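Acyl-[acyl-carrier-protein]--UDP-N-acetylglucosamine O-acyltransferase (Acinetobacter baumannii, PDB 4E6U) probably catalyses transfer of an acyl chain from acyl carrier protein to UDP-N-acetylglucosamine, an early step in making the lipid A part of lipopolysaccharide. Local coordinates at residues 62-65 with 66-70. Sequence-based numbering, arbitrary orientation.
Sequences NEIF and QFASV
Ile-64 reaches across the inside of a corner in the chain and meets Ala-68 and Val-70 with a single methyl group, CG2. This branch lies 3.8 Å from Ala-68 CB and 4.0 Å from Val-70 CG2. It can serve both because CG2 stands anti to the backbone N, with CG1 beside that N (chi1 -52°), which turns the methyl toward the second half of the corner. Val-70 answers with the methyl that is anti to its carbonyl carbon, and the two branched side chains approach at a slant. The corner itself is a type II beta turn from Phe-65 to Ala-68, with Phe-67 in a left-handed conformation. A weak hydrogen bond spans it, Ala-68 N to Phe-65 O at 3.3 Å, bent to 147° at the hydrogen; Ala-68 CB sits close by, 3.4 Å from the same Phe-65 O. Such a turn between short strands, 63-64 and 69-70, forms one corner of a coil of the left-handed parallel beta-helix, a three-sided prism, built by hexapeptide-repeat acyltransferases. Ile-64, Ala-68 and Val-70 face its interior, where Val-70 also packs on Leu-86 and Ile-88 of strand 85-88. On the outer side of the corner, a bend in the Gln-66 chain brings its amide end back beside Phe-65, oblique to the ring, with the two planes 59° apart. The CB of Gln-66 lies 3.8 Å above one face of the Phe-67 ring, displaced toward its rim. Phe-65 also stacks on His-47 and makes a cation-pi contact with Arg-95, whereas Phe-67 meets the rings of His-49 and His-97. Subunits of the trimer adjoin this outer side: Phe-65 packs on Glu-72 of a second subunit, and Phe-67 O accepts a hydrogen bond from His-97 NE2 of the third.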
loop_
_atom_site.group_PDB
_atom_site.type_symbol
_atom_site.label_atom_id
_atom_site.label_comp_id
_atom_site.label_asym_id
_atom_site.label_seq_id
_atom_site.Cartn_x
_atom_site.Cartn_y
_atom_site.Cartn_z
ATOM N N ASN A 62 1.911 18.138 17.577
ATOM C CA ASN A 62 1.714 17.115 16.549
ATOM C C ASN A 62 0.425 17.374 15.808
ATOM O O ASN A 62 -0.465 18.057 16.314
ATOM C CB ASN A 62 1.682 15.749 17.222
ATOM C CG ASN A 62 3.026 15.392 17.828
ATOM O OD1 ASN A 62 3.978 15.115 17.101
ATOM N ND2 ASN A 62 3.125 15.412 19.142
ATOM N N GLU A 63 0.317 16.808 14.624
ATOM C CA GLU A 63 -0.926 16.842 13.894
ATOM C C GLU A 63 -1.159 15.461 13.335
ATOM O O GLU A 63 -0.303 14.910 12.610
ATOM C CB GLU A 63 -0.886 17.895 12.798
ATOM C CG GLU A 63 -2.236 18.094 12.118
ATOM C CD GLU A 63 -2.275 19.257 11.137
ATOM O OE1 GLU A 63 -3.374 19.535 10.599
ATOM O OE2 GLU A 63 -1.213 19.885 10.863
ATOM N N ILE A 64 -2.336 14.931 13.648
ATOM C CA ILE A 64 -2.715 13.559 13.272
ATOM C C ILE A 64 -4.026 13.616 12.498
ATOM O O ILE A 64 -5.026 14.143 13.009
ATOM C CB ILE A 64 -2.876 12.651 14.501
ATOM C CG1 ILE A 64 -1.623 12.725 15.398
ATOM C CG2 ILE A 64 -3.161 11.208 14.059
ATOM C CD1 ILE A 64 -1.657 11.845 16.658
ATOM N N PHE A 65 -4.016 13.070 11.288
ATOM C CA PHE A 65 -5.150 13.167 10.367
ATOM C C PHE A 65 -6.084 11.959 10.456
ATOM O O PHE A 65 -5.783 10.917 11.078
ATOM C CB PHE A 65 -4.632 13.319 8.934
ATOM C CG PHE A 65 -4.075 14.683 8.630
ATOM C CD1 PHE A 65 -2.838 15.080 9.139
ATOM C CD2 PHE A 65 -4.777 15.554 7.813
ATOM C CE1 PHE A 65 -2.303 16.350 8.842
ATOM C CE2 PHE A 65 -4.263 16.830 7.520
ATOM C CZ PHE A 65 -3.009 17.219 8.038
ATOM N N GLN A 66 -7.253 12.134 9.853
ATOM C CA GLN A 66 -8.303 11.139 9.904
ATOM C C GLN A 66 -7.846 9.756 9.461
ATOM O O GLN A 66 -7.046 9.599 8.506
ATOM C CB GLN A 66 -9.494 11.583 9.027
ATOM C CG GLN A 66 -9.147 11.990 7.577
ATOM C CD GLN A 66 -8.789 13.458 7.384
ATOM O OE1 GLN A 66 -8.665 13.920 6.224
ATOM N NE2 GLN A 66 -8.635 14.178 8.443
ATOM N N PHE A 67 -8.409 8.769 10.157
ATOM C CA PHE A 67 -8.229 7.345 9.855
ATOM C C PHE A 67 -6.832 6.842 10.198
ATOM O O PHE A 67 -6.449 5.742 9.786
ATOM C CB PHE A 67 -8.579 7.019 8.389
ATOM C CG PHE A 67 -9.850 7.674 7.901
ATOM C CD1 PHE A 67 -11.063 7.461 8.566
ATOM C CD2 PHE A 67 -9.835 8.482 6.772
ATOM C CE1 PHE A 67 -12.231 8.067 8.092
ATOM C CE2 PHE A 67 -11.016 9.071 6.300
ATOM C CZ PHE A 67 -12.193 8.874 6.957
ATOM N N ALA A 68 -6.091 7.615 10.977
ATOM C CA ALA A 68 -4.870 7.084 11.564
ATOM C C ALA A 68 -5.194 6.235 12.782
ATOM O O ALA A 68 -6.046 6.582 13.614
ATOM C CB ALA A 68 -3.956 8.217 11.933
ATOM N N SER A 69 -4.484 5.113 12.886
ATOM C CA SER A 69 -4.572 4.206 14.022
ATOM C C SER A 69 -3.270 4.329 14.801
ATOM O O SER A 69 -2.209 3.887 14.339
ATOM C CB SER A 69 -4.764 2.780 13.521
ATOM O OG SER A 69 -4.778 1.866 14.599
ATOM N N VAL A 70 -3.357 4.973 15.943
ATOM C CA VAL A 70 -2.161 5.394 16.677
ATOM C C VAL A 70 -2.104 4.671 18.002
ATOM O O VAL A 70 -3.035 4.767 18.805
ATOM C CB VAL A 70 -2.184 6.929 16.898
ATOM C CG1 VAL A 70 -0.957 7.399 17.695
ATOM C CG2 VAL A 70 -2.188 7.636 15.564
#